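PDB 5GWA: beta-lactamase, which probably hydrolyses the beta-lactam ring of antibiotics to give substituted beta-amino acids, as a class A extended-spectrum enzyme, and is bound here by the inhibitor avibactam. Local coordinates for residues L171-Y175 with K176-L180; D186-L189 with N190-E194; L7-S10 with I11-Y14. All blocks are in the same frame, centred on the assembly; numbering follows the deposited sequence. Where two conformers were deposited one is given.

Contact 1: residues L171-Y175 with K176-L180; sequences LKKFY and KNEIL
Lys-173 and Glu-178 meet where helix 164-175 ends: Glu-178 N reaches back to Lys-173 O at 3.0 Å, and Asn-177 N turns inside that bond to Phe-174 O at 2.8 Å. The last ordinary helical bond precedes them, from Lys-176 N to Lys-172 O. The inner bond is the more bent, 135° at the hydrogen, with its donor well above the carbonyl plane and so not on a lone pair. Asn-177 sits at the turning point with positive phi (43°), a backbone shape that asparagine adopts more readily than most residues.

Beyond the turn, Ile-179 comes back against the last helical turn, its CD1 methyl lying 3.6 Å from Phe-174 CA and also touching CB of that residue. Leu-180 brings CD1 to the edge of the Phe-174 ring, near its plane. The ring also packs edge-to-face on Phe-51 of helix 49-63.

The charged chains lie on the outer side. Glu-178, extended beyond CG, carries OE1 to 3.8 Å from Lys-173 CG. The ammonium group stays 4.5 Å away, measured from Lys-173 NZ to Glu-178 OE1, and one water spans the gap, accepting from NZ and donating to OE1. The lysine chain bends at its last torsion (chi4 -88°), and its NZ meets this water rather than the carboxylate; it also makes a weak hydrogen bond to Leu-136 O. Lys-172 and Lys-176 run side by side in the same direction, their aliphatic parts in contact; Lys-172 NZ is held by Gly-28 O, which probably eases the nearness of two like charges.

The paired backbone bonds and the positive phi of Asn-177, its C-prime residue, identify a Schellman motif, with Ile-179 as added packing just after it: a helix C-cap leading into helix 182-193.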
loop_
_atom_site.group_PDB
_atom_site.type_symbol
_atom_site.label_atom_id
_atom_site.label_comp_id
_atom_site.label_asym_id
_atom_site.label_seq_id
_atom_site.Cartn_x
_atom_site.Cartn_y
_atom_site.Cartn_z
ATOM N N LEU A 171 -8.045 25.857 -2.536
ATOM C CA LEU A 171 -8.499 25.612 -1.167
ATOM C C LEU A 171 -9.360 26.747 -0.624
ATOM O O LEU A 171 -10.311 26.502 0.118
ATOM C CB LEU A 171 -7.313 25.384 -0.231
ATOM C CG LEU A 171 -6.602 24.050 -0.409
ATOM C CD1 LEU A 171 -5.230 24.119 0.204
ATOM C CD2 LEU A 171 -7.369 22.875 0.175
ATOM N N LYS A 172 -9.035 27.983 -1.000
ATOM C CA LYS A 172 -9.804 29.143 -0.557
ATOM C C LYS A 172 -11.187 29.239 -1.219
ATOM O O LYS A 172 -12.183 29.417 -0.498
ATOM C CB LYS A 172 -8.993 30.416 -0.794
ATOM C CG LYS A 172 -9.714 31.697 -0.420
ATOM C CD LYS A 172 -8.766 32.870 -0.479
ATOM C CE LYS A 172 -9.434 34.168 -0.072
ATOM N NZ LYS A 172 -8.435 35.209 0.292
ATOM N N LYS A 173 -11.261 28.958 -2.516
ATOM C CA LYS A 173 -12.545 28.858 -3.242
ATOM C C LYS A 173 -13.401 27.815 -2.556
ATOM O O LYS A 173 -14.585 28.008 -2.256
ATOM C CB LYS A 173 -12.315 28.462 -4.692
ATOM C CG LYS A 173 -11.685 29.555 -5.539
ATOM C CD LYS A 173 -11.730 29.197 -7.014
ATOM C CE LYS A 173 -11.058 30.256 -7.862
ATOM N NZ LYS A 173 -12.067 31.299 -8.214
ATOM N N PHE A 174 -12.774 26.691 -2.217
ATOM C CA PHE A 174 -13.520 25.628 -1.547
ATOM C C PHE A 174 -14.014 26.066 -0.159
ATOM O O PHE A 174 -15.187 25.817 0.176
ATOM C CB PHE A 174 -12.629 24.382 -1.405
ATOM C CG PHE A 174 -13.103 23.404 -0.376
ATOM C CD1 PHE A 174 -14.251 22.679 -0.578
ATOM C CD2 PHE A 174 -12.339 23.143 0.755
ATOM C CE1 PHE A 174 -14.688 21.785 0.366
ATOM C CE2 PHE A 174 -12.777 22.238 1.708
ATOM C CZ PHE A 174 -13.931 21.517 1.478
ATOM N N TYR A 175 -13.130 26.633 0.671
ATOM C CA TYR A 175 -13.464 26.898 2.071
ATOM C C TYR A 175 -14.574 27.912 2.178
ATOM O O TYR A 175 -15.384 27.857 3.115
ATOM C CB TYR A 175 -12.244 27.362 2.903
ATOM C CG TYR A 175 -12.457 27.116 4.351
ATOM C CD1 TYR A 175 -12.188 25.881 4.902
ATOM C CD2 TYR A 175 -13.104 28.051 5.156
ATOM C CE1 TYR A 175 -12.462 25.592 6.228
ATOM C CE2 TYR A 175 -13.400 27.759 6.483
ATOM C CZ TYR A 175 -13.087 26.526 7.014
ATOM O OH TYR A 175 -13.406 26.159 8.317
ATOM N N LYS A 176 -14.617 28.819 1.224
ATOM C CA LYS A 176 -15.652 29.826 1.205
ATOM C C LYS A 176 -16.925 29.256 0.593
ATOM O O LYS A 176 -17.901 29.985 0.416
ATOM C CB LYS A 176 -15.191 31.063 0.444
ATOM C CG LYS A 176 -13.984 31.744 1.089
ATOM C CD LYS A 176 -13.494 32.937 0.295
ATOM C CE LYS A 176 -14.491 34.088 0.351
ATOM N NZ LYS A 176 -13.851 35.364 -0.091
ATOM N N ASN A 177 -16.961 27.930 0.434
ATOM C CA ASN A 177 -18.060 27.232 -0.242
ATOM C C ASN A 177 -18.536 27.917 -1.503
ATOM O O ASN A 177 -19.754 28.101 -1.712
ATOM C CB ASN A 177 -19.215 26.916 0.714
ATOM C CG ASN A 177 -20.193 25.919 0.129
ATOM O OD1 ASN A 177 -21.361 25.903 0.499
ATOM N ND2 ASN A 177 -19.733 25.118 -0.819
ATOM N N GLU A 178 -17.587 28.162 -2.409
ATOM C CA GLU A 178 -17.853 28.666 -3.747
ATOM C C GLU A 178 -17.936 27.572 -4.804
ATOM O O GLU A 178 -18.057 27.877 -5.995
ATOM C CB GLU A 178 -16.767 29.656 -4.179
ATOM C CG GLU A 178 -16.708 30.920 -3.338
ATOM C CD GLU A 178 -15.592 31.887 -3.729
ATOM O OE1 GLU A 178 -14.818 31.605 -4.668
ATOM O OE2 GLU A 178 -15.503 32.959 -3.084
ATOM N N ILE A 179 -17.681 26.329 -4.398
ATOM C CA ILE A 179 -17.669 25.202 -5.343
ATOM C C ILE A 179 -18.868 24.241 -5.209
ATOM O O ILE A 179 -19.428 23.827 -6.214
ATOM C CB ILE A 179 -16.343 24.394 -5.235
ATOM C CG1 ILE A 179 -15.136 25.305 -5.401
ATOM C CG2 ILE A 179 -16.314 23.295 -6.283
ATOM C CD1 ILE A 179 -13.831 24.664 -4.984
ATOM N N LEU A 180 -19.245 23.853 -3.999
ATOM C CA LEU A 180 -20.196 22.748 -3.811
ATOM C C LEU A 180 -21.526 23.200 -3.191
ATOM O O LEU A 180 -21.656 24.320 -2.701
ATOM C CB LEU A 180 -19.545 21.665 -2.952
ATOM C CG LEU A 180 -18.266 21.048 -3.551
ATOM C CD1 LEU A 180 -17.611 20.197 -2.475
ATOM C CD2 LEU A 180 -18.579 20.211 -4.783
HETATM O O HOH W 1 -14.550 30.828 -7.156
#

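Contact 2: residues D186-L189 with N190-E194; sequences DFLL and NTMIE. With NA (sodium ion), chain T.
Thr-191 is tied to Phe-187 one turn earlier by two hydrogen bonds to the same carbonyl. Its hydroxyl gives a bond of 2.7 Å from OG1 to Phe-187 O, while Thr-191 N donates to that oxygen at 2.9 Å from the opposite face of the carbonyl plane. Threonine suits this buried place because OG1, set beside its own N (chi1 -63°), can fold back on the helix and satisfy its proton there. Further backbone bonds follow the i to i+4 pattern: Asn-190 N to Asp-186 O, Met-192 N to Leu-188 O, and Ile-193 N to Leu-189 O.

The same hydroxyl oxygen lies over the centre of the Phe-187 ring, 3.8 Å above its plane. Phe-187 also packs on Ser-101, Ile-104 and Lys-105 of helix 100-109. Helix 182-193 is part of the helical domain of class A beta-lactamases, packed on helices 49-63, 100-109 and 164-175; Leu-188 faces helix 49-63, which follows the Ser-47 of the inhibitor pocket.

Among the apolar pairs, Leu-188 CG meets Met-192 SD at 4.1 Å; the methionine, unbranched and buried, packs also on Phe-51 and Phe-174. Leu-189 CG touches Ile-193 CD1 at 4.1 Å, and both residues pack on Ala-213 of strand 212-218.

The Asn-190 amide lies beside Asp-186 O, with ND2 3.3 Å from it but at an angle too poor for a side-chain hydrogen bond, and Asp-186 makes its salt bridge to Lys-182. The sodium ion is bound by Ile-193 O at 2.9 Å together with Thr-195 O.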
loop_
_atom_site.group_PDB
_atom_site.type_symbol
_atom_site.label_atom_id
_atom_site.label_comp_id
_atom_site.label_asym_id
_atom_site.label_seq_id
_atom_site.Cartn_x
_atom_site.Cartn_y
_atom_site.Cartn_z
ATOM N N ASP A 186 -19.932 20.615 3.580
ATOM C CA ASP A 186 -19.825 20.165 4.951
ATOM C C ASP A 186 -19.178 18.792 4.983
ATOM O O ASP A 186 -18.371 18.493 5.844
ATOM C CB ASP A 186 -21.216 20.101 5.619
ATOM C CG ASP A 186 -21.666 21.444 6.159
ATOM O OD1 ASP A 186 -20.804 22.127 6.751
ATOM O OD2 ASP A 186 -22.872 21.798 6.000
ATOM N N PHE A 187 -19.672 17.905 4.119
ATOM C CA PHE A 187 -19.163 16.535 4.030
ATOM C C PHE A 187 -17.677 16.447 3.695
ATOM O O PHE A 187 -16.905 15.785 4.440
ATOM C CB PHE A 187 -19.954 15.722 3.007
ATOM C CG PHE A 187 -19.431 14.329 2.833
ATOM C CD1 PHE A 187 -19.626 13.368 3.793
ATOM C CD2 PHE A 187 -18.739 14.003 1.699
ATOM C CE1 PHE A 187 -19.129 12.077 3.633
ATOM C CE2 PHE A 187 -18.281 12.694 1.508
ATOM C CZ PHE A 187 -18.418 11.761 2.499
ATOM N N LEU A 188 -17.263 17.183 2.684
ATOM C CA LEU A 188 -15.836 17.147 2.314
ATOM C C LEU A 188 -14.979 17.796 3.368
ATOM O O LEU A 188 -13.901 17.248 3.758
ATOM C CB LEU A 188 -15.602 17.781 0.967
ATOM C CG LEU A 188 -14.148 17.721 0.486
ATOM C CD1 LEU A 188 -13.561 16.302 0.519
ATOM C CD2 LEU A 188 -14.018 18.362 -0.867
ATOM N N LEU A 189 -15.444 18.927 3.911
ATOM C CA LEU A 189 -14.660 19.549 4.998
ATOM C C LEU A 189 -14.503 18.635 6.195
ATOM O O LEU A 189 -13.404 18.487 6.743
ATOM C CB LEU A 189 -15.273 20.898 5.417
ATOM C CG LEU A 189 -14.472 21.679 6.472
ATOM C CD1 LEU A 189 -13.055 21.973 6.057
ATOM C CD2 LEU A 189 -15.155 23.005 6.783
ATOM N N ASN A 190 -15.596 17.993 6.661
ATOM C CA ASN A 190 -15.493 17.096 7.786
ATOM C C ASN A 190 -14.502 15.975 7.444
ATOM O O ASN A 190 -13.698 15.579 8.283
ATOM C CB ASN A 190 -16.853 16.498 8.157
ATOM C CG ASN A 190 -17.720 17.458 8.959
ATOM O OD1 ASN A 190 -17.231 18.266 9.720
ATOM N ND2 ASN A 190 -19.015 17.278 8.862
ATOM N N THR A 191 -14.567 15.517 6.200
ATOM C CA THR A 191 -13.750 14.372 5.783
ATOM C C THR A 191 -12.232 14.764 5.822
ATOM O O THR A 191 -11.373 14.017 6.357
ATOM C CB THR A 191 -14.202 13.922 4.405
ATOM O OG1 THR A 191 -15.579 13.467 4.489
ATOM C CG2 THR A 191 -13.352 12.823 3.906
ATOM N N MET A 192 -11.968 16.000 5.451
ATOM C CA MET A 192 -10.587 16.544 5.523
ATOM C C MET A 192 -10.045 16.820 6.926
ATOM O O MET A 192 -8.871 16.641 7.207
ATOM C CB MET A 192 -10.521 17.803 4.683
ATOM C CG MET A 192 -10.620 17.532 3.190
ATOM S SD MET A 192 -10.674 18.989 2.166
ATOM C CE MET A 192 -8.974 19.545 2.377
ATOM N N ILE A 193 -10.935 17.181 7.864
ATOM C CA ILE A 193 -10.560 17.242 9.268
ATOM C C ILE A 193 -10.328 15.891 9.886
ATOM O O ILE A 193 -9.412 15.696 10.700
ATOM C CB ILE A 193 -11.612 18.053 10.082
ATOM C CG1 ILE A 193 -11.709 19.479 9.533
ATOM C CG2 ILE A 193 -11.223 18.076 11.537
ATOM C CD1 ILE A 193 -12.948 20.239 10.032
ATOM N N GLU A 194 -11.112 14.904 9.413
ATOM C CA GLU A 194 -11.015 13.527 9.840
ATOM C C GLU A 194 -9.805 12.799 9.274
ATOM O O GLU A 194 -9.552 11.661 9.626
ATOM C CB GLU A 194 -12.308 12.788 9.459
ATOM C CG GLU A 194 -13.498 13.153 10.362
ATOM C CD GLU A 194 -14.862 12.703 9.861
ATOM O OE1 GLU A 194 -14.965 11.983 8.837
ATOM O OE2 GLU A 194 -15.866 13.050 10.544
HETATM NA NA NA T . -6.592 15.885 10.317
#

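Contact 3: residues L7-S10 with I11-Y14; sequences LKNS and IEKY
Leu-7 overlaps Ile-11 one helical turn on, methyl against methyl, with CD1 of Leu-7 at 4.0 Å from CD1 of Ile-11. With CG opposite the backbone N (chi1 171°), the end of the leucine comes nearer to Ile-11. Ile-11 brings its CG1 arm back along the helix, so that this carbon rests 3.5 Å from Leu-7 O. Both residues are buried and suit the inner side of helix 4-15: they share Leu-35 of strand 34-37 as a neighbour, and Leu-7 reaches Ser-270 and Tyr-274 of helix 257-276 as well.

Lys-8 and Glu-12 approach at an angle on another side of the helix. The carboxylate oxygen OE2 of Glu-12 comes within 3.5 Å of Lys-8 CE, touching the aliphatic chain. The ammonium is farther, 4.6 Å from Lys-8 NZ to Glu-12 OE2, and is hydrogen-bonded to Asn-36 O instead. On the other carboxylate oxygen, Glu-12 OE1 stands 4.0 Å from Asn-9 OD1; the two planes are turned 46° apart and no hydrogen bond joins the groups.

Four successive i to i+4 bonds carry the backbone: Ile-11 N to Leu-7 O, Glu-12 N to Lys-8 O at 3.0 Å, Lys-13 N to Asn-9 O, and Tyr-14 N to Ser-10 O. Tyr-14 packs on Ile-263 and Glu-266 of helix 257-276, and its ring makes a cation-pi contact with Lys-18.

The chemistry is that of an amphipathic helix: apolar branches meet on the side facing strand and helix, whereas the lysine and glutamate probably gain a modest electrostatic attraction without forming a salt bridge.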
loop_
_atom_site.group_PDB
_atom_site.type_symbol
_atom_site.label_atom_id
_atom_site.label_comp_id
_atom_site.label_asym_id
_atom_site.label_seq_id
_atom_site.Cartn_x
_atom_site.Cartn_y
_atom_site.Cartn_z
ATOM N N LEU A 7 8.816 36.806 7.555
ATOM C CA LEU A 7 8.425 35.393 7.617
ATOM C C LEU A 7 8.934 34.628 6.399
ATOM O O LEU A 7 9.549 33.568 6.523
ATOM C CB LEU A 7 6.901 35.291 7.705
ATOM C CG LEU A 7 6.290 33.893 7.574
ATOM C CD1 LEU A 7 6.809 32.942 8.650
ATOM C CD2 LEU A 7 4.776 33.983 7.597
ATOM N N LYS A 8 8.736 35.194 5.224
ATOM C CA LYS A 8 9.304 34.620 4.024
ATOM C C LYS A 8 10.823 34.395 4.114
ATOM O O LYS A 8 11.337 33.357 3.709
ATOM C CB LYS A 8 8.958 35.492 2.832
ATOM C CG LYS A 8 9.288 34.859 1.512
ATOM C CD LYS A 8 8.571 35.568 0.393
ATOM C CE LYS A 8 9.189 35.198 -0.934
ATOM N NZ LYS A 8 8.189 35.291 -2.033
ATOM N N ASN A 9 11.557 35.414 4.569
ATOM C CA ASN A 9 13.007 35.302 4.681
ATOM C C ASN A 9 13.395 34.216 5.688
ATOM O O ASN A 9 14.343 33.469 5.460
ATOM C CB ASN A 9 13.633 36.653 5.078
ATOM C CG ASN A 9 13.317 37.770 4.086
ATOM O OD1 ASN A 9 13.220 37.554 2.877
ATOM N ND2 ASN A 9 13.152 38.983 4.604
ATOM N N SER A 10 12.610 34.062 6.748
ATOM C CA SER A 10 12.875 33.016 7.723
ATOM C C SER A 10 12.712 31.630 7.110
ATOM O O SER A 10 13.467 30.694 7.398
ATOM C CB SER A 10 11.917 33.147 8.895
ATOM O OG SER A 10 12.187 32.149 9.862
ATOM N N ILE A 11 11.682 31.489 6.287
ATOM C CA ILE A 11 11.400 30.190 5.683
ATOM C C ILE A 11 12.488 29.845 4.656
ATOM O O ILE A 11 13.030 28.735 4.626
ATOM C CB ILE A 11 10.003 30.198 5.016
ATOM C CG1 ILE A 11 8.906 30.192 6.080
ATOM C CG2 ILE A 11 9.851 29.016 4.066
ATOM C CD1 ILE A 11 7.514 30.457 5.538
ATOM N N GLU A 12 12.891 30.850 3.884
ATOM C CA GLU A 12 13.959 30.693 2.903
ATOM C C GLU A 12 15.285 30.313 3.576
ATOM O O GLU A 12 15.970 29.405 3.123
ATOM C CB GLU A 12 14.081 31.976 2.058
ATOM C CG GLU A 12 12.938 32.107 1.051
ATOM C CD GLU A 12 12.985 33.369 0.208
ATOM O OE1 GLU A 12 13.733 34.283 0.568
ATOM O OE2 GLU A 12 12.202 33.484 -0.766
ATOM N N LYS A 13 15.531 30.867 4.756
ATOM C CA LYS A 13 16.771 30.569 5.470
ATOM C C LYS A 13 16.761 29.151 6.020
ATOM O O LYS A 13 17.756 28.429 5.930
ATOM C CB LYS A 13 16.988 31.581 6.595
ATOM C CG LYS A 13 18.284 31.378 7.365
ATOM C CD LYS A 13 18.572 32.545 8.300
ATOM C CE LYS A 13 19.779 32.269 9.182
ATOM N NZ LYS A 13 19.796 33.163 10.372
ATOM N N TYR A 14 15.611 28.745 6.550
ATOM C CA TYR A 14 15.387 27.352 6.978
ATOM C C TYR A 14 15.659 26.339 5.861
ATOM O O TYR A 14 16.242 25.265 6.063
ATOM C CB TYR A 14 13.946 27.224 7.507
ATOM C CG TYR A 14 13.562 25.802 7.903
ATOM C CD1 TYR A 14 14.127 25.190 9.006
ATOM C CD2 TYR A 14 12.749 25.032 7.091
ATOM C CE1 TYR A 14 13.833 23.883 9.331
ATOM C CE2 TYR A 14 12.417 23.749 7.428
ATOM C CZ TYR A 14 12.976 23.167 8.536
ATOM O OH TYR A 14 12.701 21.869 8.853
#

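Overall arrangement
From the N terminus, contact 3 comes first, within helix 4-15, which joins the edge strand 34-37 to the C-terminal helix 257-276. Contact 1 follows much later, at the end of helix 164-175 and in the turn after it; contact 2 lies in the next helix, 182-193. The three are in series: none nests in or crosses another, and each closes only a local turn. Contacts 1 and 2 touch, with Tyr-175 CE1 3.7 Å from Leu-189 CD1 and Phe-174 meeting Leu-188 and Met-192, so the turn brings two successive helices together. Contact 3 stands apart, its centre about 29 Å from that of contact 1.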